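Local atomic coordinates of D-threo-3-hydroxyaspartate dehydratase (PDB entry 3WQC), a protein that catalyses the pyridoxal-phosphate-dependent deamination of D-threo-3-hydroxyaspartate to oxaloacetate and ammonium, and also dehydrates L-threo- and L-erythro-3-hydroxyaspartate and D-serine. Residues V222-S227 with E242-V247; R49-T54 with G71-T76. All blocks are in the same frame, centred on the assembly; numbering follows the deposited sequence.

Contacts 1 and 2 illustrate how a TIM-type barrel builds a cofactor site from residues at the ends of neighbouring strands. Contact 2 closes before contact 1 opens along the chain, yet their centres lie only about 10 Å apart, and both belong to the barrel domain shared with alanine racemase. The join is direct: segment 49-54 runs beside segment 242-247, with Val243 O facing Arg49 N and Ala245 O facing His51 N in probable backbone hydrogen bonds. Early and late strands of one parallel sheet are thus brought together around pyridoxal phosphate. Contact 1 serves the ring nitrogen and phosphate, whereas contact 2 supplies the lysine joined to the cofactor and a histidine beside its ring.

Contact 1 (V222-S227 with E242-V247); sequences VVSVGS and EVRAGV. With PLP (pyridoxal-5'-phosphate), chain J.
Ser224 OG is gripped by two side chains of the facing segment: it donates to Glu242 OE1 at 2.7 Å and accepts a bond from Arg244 NH1 at 2.8 Å. The hydroxyl meets the carboxylate on its anti side, and Ser224 OG lies almost exactly in the guanidinium plane of Arg244. Arg49 adds a salt bridge to Glu242 OE1, so serine, glutamate and two arginines form one buried polar network. Arg244 gets there by a bend at chi3 (-40°), which turns the guanidinium edge toward both Ser224 and the cofactor. Arg244 NH2 donates to PLP N1 at 2.9 Å, while the bond from its NE to the same nitrogen is weak. An arginine donating to the pyridine nitrogen recalls alanine racemase, and it probably disfavours protonation of N1.

The two segments hold the strands of a beta-alpha-beta crossover, strand 222-225, helix 228-233 and strand 242-243, within the TIM-type barrel. Its parallel strands are tied by Glu242 N to Val223 O and Val225 N to Glu242 O, and Arg244 N donates to Val225 O at 2.8 Å. On the sheet face away from Ser224 and Glu242, Val225 CG2 meets Val243 CG2 at 3.9 Å, in a face covered by helices 192-215 and 228-233. Farther along, the buried Arg244 O has no conventional partner, but Gly226 CA approaches it at 3.3 Å in a CA-H...O contact. Beyond the paired strands the backbone turns to the phosphate: Gly246 N donates to PLP O1P at 2.6 Å in a nearly straight bond (172°), and Val247 N reaches PLP O3P at 3.2 Å.

Contact 2 (R49-T54 with G71-T76); sequences RPHVKT and GITVST. With PLP (pyridoxal-5'-phosphate), chain J.
His51 and Thr73 face each other at the only backbone bridge of this contact, where the loop after strand 47-48 runs beside strand 72-74. Helix 58-66 lies between the two in sequence, in the beta-alpha-beta progression of the TIM-type barrel. Packing is tightest here. Thr73 N donates to Pro50 O at 2.8 Å, and Thr73 O accepts Val52 N at 3.0 Å nearly along the C=O axis. The threonine side chain crosses the imidazole at about a right angle, with Thr73 CB over one face of the His51 ring, 3.8 Å from its centroid, in a CH-pi contact. Lys53 CD lies over the opposite face, so the ring is sandwiched. Its rotation is fixed further by Lys53 N, which donates to ND1 close to the ring plane. His51 CD2 approaches PLP C4 at 3.4 Å. Val52 fills the neighbouring space, its CG2 alongside Val74 CG1 and its CG1 against Ile72 CG2.

At the Gly71 end, which is partly exposed, the contact relies more on one long side chain. Arg49, with CG anti to its backbone nitrogen (chi1 -178°), crosses Thr73 and sends NH1 to Ile72 O at 3.1 Å. That oxygen lies in the guanidinium plane, but the donor sits well above the carbonyl plane. Asp90 holds the same NH1 in a salt bridge.

The other end is looser though buried: CA separations widen from 4.5 Å for His51 and Thr73 to 5.8 Å for Lys53 and Ser75. Ser75 OG is hydrogen-bonded to Glu79, and Gln329 of the second subunit bonds to Lys53 O. Lys53 packs its CB against Ser75 OG, and only the end of the chain leads away: it bends at chi4 (-130°) and ends with NZ covalently joined to PLP C4A.

Contact 1 (V222-S227 with E242-V247)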
ATOM      1  N   VAL B 222     -22.918  25.717  -6.603  1.00 13.26           N
ATOM      2  CA  VAL B 222     -22.754  24.270  -6.747  1.00 12.52           C
ATOM      3  C   VAL B 222     -23.122  23.578  -5.442  1.00 12.58           C
ATOM      4  O   VAL B 222     -22.778  24.013  -4.315  1.00 13.46           O
ATOM      5  CB  VAL B 222     -21.274  23.902  -7.082  1.00 15.21           C
ATOM      6  CG1 VAL B 222     -21.032  22.370  -6.896  1.00 19.14           C
ATOM      7  CG2 VAL B 222     -20.937  24.436  -8.463  1.00 17.86           C
ATOM      8  N   VAL B 223     -23.840  22.470  -5.577  1.00 12.98           N
ATOM      9  CA  VAL B 223     -24.146  21.544  -4.453  1.00 12.22           C
ATOM     10  C   VAL B 223     -23.603  20.227  -4.942  1.00 11.91           C
ATOM     11  O   VAL B 223     -24.161  19.627  -5.883  1.00 13.79           O
ATOM     12  CB  VAL B 223     -25.610  21.479  -4.068  1.00 12.25           C
ATOM     13  CG1 VAL B 223     -25.900  20.448  -2.989  1.00 16.14           C
ATOM     14  CG2 VAL B 223     -26.063  22.876  -3.672  1.00 14.99           C
ATOM     15  N   SER B 224     -22.576  19.646  -4.285  1.00 12.26           N
ATOM     16  CA  SER B 224     -21.858  18.421  -4.764  1.00 11.77           C
ATOM     17  C   SER B 224     -21.962  17.398  -3.676  1.00 11.98           C
ATOM     18  O   SER B 224     -21.515  17.642  -2.503  1.00 13.75           O
ATOM     19  CB  SER B 224     -20.426  18.883  -5.026  1.00 12.56           C
ATOM     20  OG  SER B 224     -19.656  17.768  -5.473  1.00 13.72           O
ATOM     21  N   VAL B 225     -22.452  16.201  -3.999  1.00 11.90           N
ATOM     22  CA  VAL B 225     -22.527  15.093  -3.008  1.00 12.48           C
ATOM     23  C   VAL B 225     -21.815  13.884  -3.546  1.00 13.43           C
ATOM     24  O   VAL B 225     -21.590  13.818  -4.760  1.00 15.37           O
ATOM     25  CB  VAL B 225     -24.008  14.699  -2.639  1.00 13.77           C
ATOM     26  CG1 VAL B 225     -24.771  15.973  -2.188  1.00 15.32           C
ATOM     27  CG2 VAL B 225     -24.726  14.084  -3.871  1.00 16.55           C
ATOM     28  N   GLY B 226     -21.557  12.907  -2.694  1.00 14.93           N
ATOM     29  CA  GLY B 226     -21.384  11.537  -3.237  1.00 18.32           C
ATOM     30  C   GLY B 226     -20.402  10.654  -2.542  1.00 15.19           C
ATOM     31  O   GLY B 226     -19.381  11.094  -2.058  1.00 17.54           O
ATOM     32  N   SER B 227     -20.717   9.376  -2.647  1.00 16.63           N
ATOM     33  CA  SER B 227     -19.818   8.246  -2.458  1.00 14.25           C
ATOM     34  C   SER B 227     -20.410   7.266  -3.499  1.00 16.25           C
ATOM     35  O   SER B 227     -21.561   7.433  -3.937  1.00 17.18           O
ATOM     36  CB  SER B 227     -19.896   7.678  -1.035  1.00 16.06           C
ATOM     37  OG  SER B 227     -21.210   7.150  -0.779  1.00 17.53           O
ATOM     38  N   GLU B 242     -24.074  18.215  -8.848  1.00 14.71           N
ATOM     39  CA  GLU B 242     -23.130  17.174  -9.332  1.00 14.40           C
ATOM     40  C   GLU B 242     -23.033  16.119  -8.245  1.00 13.53           C
ATOM     41  O   GLU B 242     -23.161  16.359  -7.029  1.00 13.19           O
ATOM     42  CB  GLU B 242     -21.791  17.748  -9.675  1.00 16.35           C
ATOM     43  CG  GLU B 242     -21.107  18.308  -8.444  1.00 18.48           C
ATOM     44  CD  GLU B 242     -19.660  18.785  -8.739  1.00 14.75           C
ATOM     45  OE1 GLU B 242     -18.760  18.506  -7.873  1.00 14.02           O
ATOM     46  OE2 GLU B 242     -19.358  19.452  -9.777  1.00 17.61           O
ATOM     47  N   VAL B 243     -22.673  14.920  -8.709  1.00 14.89           N
ATOM     48  CA  VAL B 243     -22.306  13.815  -7.835  1.00 13.71           C
ATOM     49  C   VAL B 243     -20.863  13.421  -8.140  1.00 12.57           C
ATOM     50  O   VAL B 243     -20.442  13.377  -9.292  1.00 14.49           O
ATOM     51  CB  VAL B 243     -23.246  12.625  -8.112  1.00 14.58           C
ATOM     52  CG1 VAL B 243     -22.800  11.302  -7.469  1.00 17.15           C
ATOM     53  CG2 VAL B 243     -24.652  12.977  -7.640  1.00 18.18           C
ATOM     54  N   ARG B 244     -20.133  13.112  -7.056  1.00 13.02           N
ATOM     55  CA  ARG B 244     -18.751  12.630  -7.145  1.00 12.05           C
ATOM     56  C   ARG B 244     -18.761  11.132  -6.751  1.00 14.79           C
ATOM     57  O   ARG B 244     -19.280  10.743  -5.690  1.00 16.64           O
ATOM     58  CB  ARG B 244     -17.873  13.393  -6.090  1.00 12.87           C
ATOM     59  CG  ARG B 244     -17.993  14.920  -6.339  1.00 13.48           C
ATOM     60  CD  ARG B 244     -17.004  15.702  -5.420  1.00 12.39           C
ATOM     61  NE  ARG B 244     -16.974  15.105  -4.066  1.00 11.33           N
ATOM     62  CZ  ARG B 244     -17.985  15.136  -3.175  1.00 12.15           C
ATOM     63  NH1 ARG B 244     -19.021  15.984  -3.359  1.00 13.00           N
ATOM     64  NH2 ARG B 244     -17.965  14.359  -2.090  1.00 13.93           N
ATOM     65  N   ALA B 245     -18.127  10.325  -7.575  1.00 14.50           N
ATOM     66  CA  ALA B 245     -17.988   8.873  -7.233  1.00 13.69           C
ATOM     67  C   ALA B 245     -16.715   8.437  -7.948  1.00 13.43           C
ATOM     68  O   ALA B 245     -16.343   9.004  -8.991  1.00 13.37           O
ATOM     69  CB  ALA B 245     -19.152   8.055  -7.827  1.00 15.32           C
ATOM     70  N   GLY B 246     -16.007   7.524  -7.306  1.00 13.78           N
ATOM     71  CA  GLY B 246     -14.689   7.099  -7.886  1.00 15.44           C
ATOM     72  C   GLY B 246     -14.550   5.589  -7.966  1.00 12.88           C
ATOM     73  O   GLY B 246     -14.105   5.100  -9.024  1.00 14.50           O
ATOM     74  N   VAL B 247     -14.787   4.843  -6.885  1.00 12.25           N
ATOM     75  CA  VAL B 247     -14.379   3.409  -6.873  1.00 12.46           C
ATOM     76  C   VAL B 247     -15.229   2.658  -7.879  1.00 13.81           C
ATOM     77  O   VAL B 247     -14.780   1.598  -8.353  1.00 14.36           O
ATOM     78  CB  VAL B 247     -14.457   2.777  -5.475  1.00 13.20           C
ATOM     79  CG1 VAL B 247     -15.922   2.622  -4.965  1.00 14.94           C
ATOM     80  CG2 VAL B 247     -13.658   1.470  -5.453  1.00 15.31           C
TER
HETATM   81  N1  PLP J 402     -15.741  12.512  -2.535  1.00 12.46           N
HETATM   82  C2  PLP J 402     -14.702  12.583  -1.680  1.00 11.46           C
HETATM   83  C2A PLP J 402     -14.433  13.847  -0.894  1.00 13.68           C
HETATM   84  C3  PLP J 402     -13.838  11.436  -1.539  1.00 12.81           C
HETATM   85  O3  PLP J 402     -12.803  11.518  -0.717  1.00 15.43           O
HETATM   86  C4  PLP J 402     -14.149  10.257  -2.306  1.00 13.72           C
HETATM   87  C4A PLP J 402     -13.278   9.133  -2.203  1.00 21.05           C
HETATM   88  C5  PLP J 402     -15.271  10.277  -3.187  1.00 12.50           C
HETATM   89  C6  PLP J 402     -16.090  11.415  -3.213  1.00 12.80           C
HETATM   90  C5A PLP J 402     -15.642   9.065  -4.006  1.00 16.46           C
HETATM   91  O4P PLP J 402     -16.116   7.982  -3.080  1.00 15.07           O
HETATM   92  P   PLP J 402     -16.178   6.497  -3.677  1.00 13.99           P
HETATM   93  O1P PLP J 402     -16.881   6.669  -4.971  1.00 17.22           O
HETATM   94  O2P PLP J 402     -16.995   5.768  -2.669  1.00 15.05           O
HETATM   95  O3P PLP J 402     -14.809   5.994  -3.892  1.00 19.34           O

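Contact 2 (R49-T54 with G71-T76)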
ATOM      1  N   ARG B  49     -18.903  14.100 -11.550  1.00 13.72           N
ATOM      2  CA  ARG B  49     -17.492  14.610 -11.448  1.00 12.91           C
ATOM      3  C   ARG B  49     -16.733  13.433 -10.801  1.00 12.78           C
ATOM      4  O   ARG B  49     -16.627  13.303  -9.545  1.00 14.98           O
ATOM      5  CB  ARG B  49     -17.417  15.822 -10.506  1.00 13.35           C
ATOM      6  CG  ARG B  49     -15.978  16.370 -10.462  1.00 12.58           C
ATOM      7  CD  ARG B  49     -15.786  17.392  -9.298  1.00 13.29           C
ATOM      8  NE  ARG B  49     -16.429  18.664  -9.640  1.00 13.86           N
ATOM      9  CZ  ARG B  49     -15.921  19.586 -10.449  1.00 14.09           C
ATOM     10  NH1 ARG B  49     -14.662  19.429 -10.942  1.00 14.89           N
ATOM     11  NH2 ARG B  49     -16.650  20.694 -10.758  1.00 20.77           N
ATOM     12  N   PRO B  50     -16.179  12.522 -11.632  1.00 13.18           N
ATOM     13  CA  PRO B  50     -15.555  11.291 -11.090  1.00 13.59           C
ATOM     14  C   PRO B  50     -14.370  11.665 -10.213  1.00 10.57           C
ATOM     15  O   PRO B  50     -13.592  12.614 -10.494  1.00 12.91           O
ATOM     16  CB  PRO B  50     -15.076  10.533 -12.362  1.00 16.22           C
ATOM     17  CG  PRO B  50     -15.081  11.540 -13.499  1.00 21.40           C
ATOM     18  CD  PRO B  50     -16.155  12.609 -13.099  1.00 14.21           C
ATOM     19  N   HIS B  51     -14.210  10.847  -9.202  1.00 11.91           N
ATOM     20  CA  HIS B  51     -13.013  10.978  -8.313  1.00 12.27           C
ATOM     21  C   HIS B  51     -11.919  10.074  -8.823  1.00 11.03           C
ATOM     22  O   HIS B  51     -12.070   8.849  -8.793  1.00 13.75           O
ATOM     23  CB  HIS B  51     -13.412  10.624  -6.850  1.00 11.11           C
ATOM     24  CG  HIS B  51     -12.488  11.320  -5.908  1.00 10.68           C
ATOM     25  ND1 HIS B  51     -11.097  11.304  -6.089  1.00 10.09           N
ATOM     26  CD2 HIS B  51     -12.742  12.125  -4.776  1.00 11.76           C
ATOM     27  CE1 HIS B  51     -10.533  12.103  -5.169  1.00 10.09           C
ATOM     28  NE2 HIS B  51     -11.535  12.557  -4.332  1.00 12.22           N
ATOM     29  N   VAL B  52     -10.835  10.668  -9.311  1.00 10.39           N
ATOM     30  CA  VAL B  52      -9.751   9.888  -9.921  1.00 12.71           C
ATOM     31  C   VAL B  52      -8.811   9.312  -8.873  1.00 11.76           C
ATOM     32  O   VAL B  52      -7.856   8.650  -9.278  1.00 13.39           O
ATOM     33  CB  VAL B  52      -8.958  10.730 -10.974  1.00 13.00           C
ATOM     34  CG1 VAL B  52      -9.913  11.120 -12.118  1.00 15.88           C
ATOM     35  CG2 VAL B  52      -8.242  11.943 -10.361  1.00 14.74           C
ATOM     36  N   LYS B  53      -9.089   9.467  -7.574  1.00 10.93           N
ATOM     37  CA  LYS B  53      -8.140   8.916  -6.610  1.00 12.02           C
ATOM     38  C   LYS B  53      -8.124   7.389  -6.683  1.00 11.02           C
ATOM     39  O   LYS B  53      -7.136   6.757  -6.229  1.00 13.03           O
ATOM     40  CB  LYS B  53      -8.441   9.336  -5.200  1.00 12.46           C
ATOM     41  CG  LYS B  53      -9.661   8.672  -4.576  1.00 14.47           C
ATOM     42  CD  LYS B  53      -9.810   9.294  -3.174  1.00 18.08           C
ATOM     43  CE  LYS B  53     -10.885   8.517  -2.479  1.00 23.82           C
ATOM     44  NZ  LYS B  53     -11.923   9.374  -1.858  1.00 17.80           N
ATOM     45  N   THR B  54      -9.149   6.743  -7.292  1.00 11.53           N
ATOM     46  CA  THR B  54      -9.194   5.269  -7.341  1.00 11.57           C
ATOM     47  C   THR B  54      -8.144   4.817  -8.405  1.00 11.05           C
ATOM     48  O   THR B  54      -7.485   3.759  -8.115  1.00 13.55           O
ATOM     49  CB  THR B  54     -10.590   4.839  -7.829  1.00 12.85           C
ATOM     50  OG1 THR B  54     -11.485   5.151  -6.729  1.00 15.62           O
ATOM     51  CG2 THR B  54     -10.666   3.343  -8.114  1.00 15.45           C
ATOM     52  N   GLY B  71     -15.572  17.403 -15.557  1.00 17.59           N
ATOM     53  CA  GLY B  71     -14.527  17.693 -14.588  1.00 16.32           C
ATOM     54  C   GLY B  71     -14.131  16.427 -13.813  1.00 14.45           C
ATOM     55  O   GLY B  71     -14.685  15.330 -14.018  1.00 15.30           O
ATOM     56  N   ILE B  72     -13.214  16.624 -12.854  1.00 12.46           N
ATOM     57  CA  ILE B  72     -12.817  15.537 -12.001  1.00 12.19           C
ATOM     58  C   ILE B  72     -12.672  16.061 -10.555  1.00 10.87           C
ATOM     59  O   ILE B  72     -12.545  17.280 -10.318  1.00 11.85           O
ATOM     60  CB  ILE B  72     -11.436  14.924 -12.427  1.00 11.37           C
ATOM     61  CG1 ILE B  72     -10.270  15.947 -12.311  1.00 12.61           C
ATOM     62  CG2 ILE B  72     -11.534  14.296 -13.836  1.00 13.89           C
ATOM     63  CD1 ILE B  72      -8.889  15.386 -12.686  1.00 14.17           C
ATOM     64  N   THR B  73     -12.571  15.090  -9.655  1.00 10.04           N
ATOM     65  CA  THR B  73     -12.200  15.353  -8.258  1.00 10.43           C
ATOM     66  C   THR B  73     -10.866  14.670  -8.035  1.00 10.41           C
ATOM     67  O   THR B  73     -10.636  13.528  -8.536  1.00 11.28           O
ATOM     68  CB  THR B  73     -13.206  14.706  -7.266  1.00 10.25           C
ATOM     69  OG1 THR B  73     -14.556  15.022  -7.696  1.00 12.72           O
ATOM     70  CG2 THR B  73     -13.028  15.280  -5.867  1.00 11.37           C
ATOM     71  N   VAL B  74      -9.960  15.338  -7.306  1.00  9.92           N
ATOM     72  CA  VAL B  74      -8.641  14.763  -7.031  1.00 10.43           C
ATOM     73  C   VAL B  74      -8.447  14.775  -5.502  1.00 10.98           C
ATOM     74  O   VAL B  74      -9.031  15.588  -4.755  1.00 10.63           O
ATOM     75  CB  VAL B  74      -7.461  15.529  -7.688  1.00 10.12           C
ATOM     76  CG1 VAL B  74      -7.647  15.403  -9.218  1.00 10.71           C
ATOM     77  CG2 VAL B  74      -7.382  16.991  -7.259  1.00 11.19           C
ATOM     78  N   SER B  75      -7.555  13.874  -5.032  1.00  9.45           N
ATOM     79  CA  SER B  75      -7.243  13.740  -3.592  1.00  8.89           C
ATOM     80  C   SER B  75      -5.908  14.387  -3.224  1.00  9.78           C
ATOM     81  O   SER B  75      -5.585  14.396  -2.025  1.00 10.30           O
ATOM     82  CB  SER B  75      -7.270  12.291  -3.137  1.00 10.06           C
ATOM     83  OG  SER B  75      -6.148  11.552  -3.654  1.00 11.88           O
ATOM     84  N   THR B  76      -5.134  14.870  -4.194  1.00  9.37           N
ATOM     85  CA  THR B  76      -3.818  15.462  -3.967  1.00 10.52           C
ATOM     86  C   THR B  76      -3.562  16.519  -5.045  1.00  9.98           C
ATOM     87  O   THR B  76      -4.130  16.383  -6.148  1.00 10.56           O
ATOM     88  CB  THR B  76      -2.674  14.431  -4.043  1.00  9.80           C
ATOM     89  OG1 THR B  76      -2.630  13.837  -5.368  1.00 11.63           O
ATOM     90  CG2 THR B  76      -2.807  13.318  -3.003  1.00 11.05           C
TER
HETATM   91  N1  PLP J 402     -15.741  12.512  -2.535  1.00 12.46           N
HETATM   92  C2  PLP J 402     -14.702  12.583  -1.680  1.00 11.46           C
HETATM   93  C2A PLP J 402     -14.433  13.847  -0.894  1.00 13.68           C
HETATM   94  C3  PLP J 402     -13.838  11.436  -1.539  1.00 12.81           C
HETATM   95  O3  PLP J 402     -12.803  11.518  -0.717  1.00 15.43           O
HETATM   96  C4  PLP J 402     -14.149  10.257  -2.306  1.00 13.72           C
HETATM   97  C4A PLP J 402     -13.278   9.133  -2.203  1.00 21.05           C
HETATM   98  C5  PLP J 402     -15.271  10.277  -3.187  1.00 12.50           C
HETATM   99  C6  PLP J 402     -16.090  11.415  -3.213  1.00 12.80           C
HETATM  100  C5A PLP J 402     -15.642   9.065  -4.006  1.00 16.46           C
HETATM  101  O4P PLP J 402     -16.116   7.982  -3.080  1.00 15.07           O
HETATM  102  P   PLP J 402     -16.178   6.497  -3.677  1.00 13.99           P
HETATM  103  O1P PLP J 402     -16.881   6.669  -4.971  1.00 17.22           O
HETATM  104  O2P PLP J 402     -16.995   5.768  -2.669  1.00 15.05           O
HETATM  105  O3P PLP J 402     -14.809   5.994  -3.892  1.00 19.34           O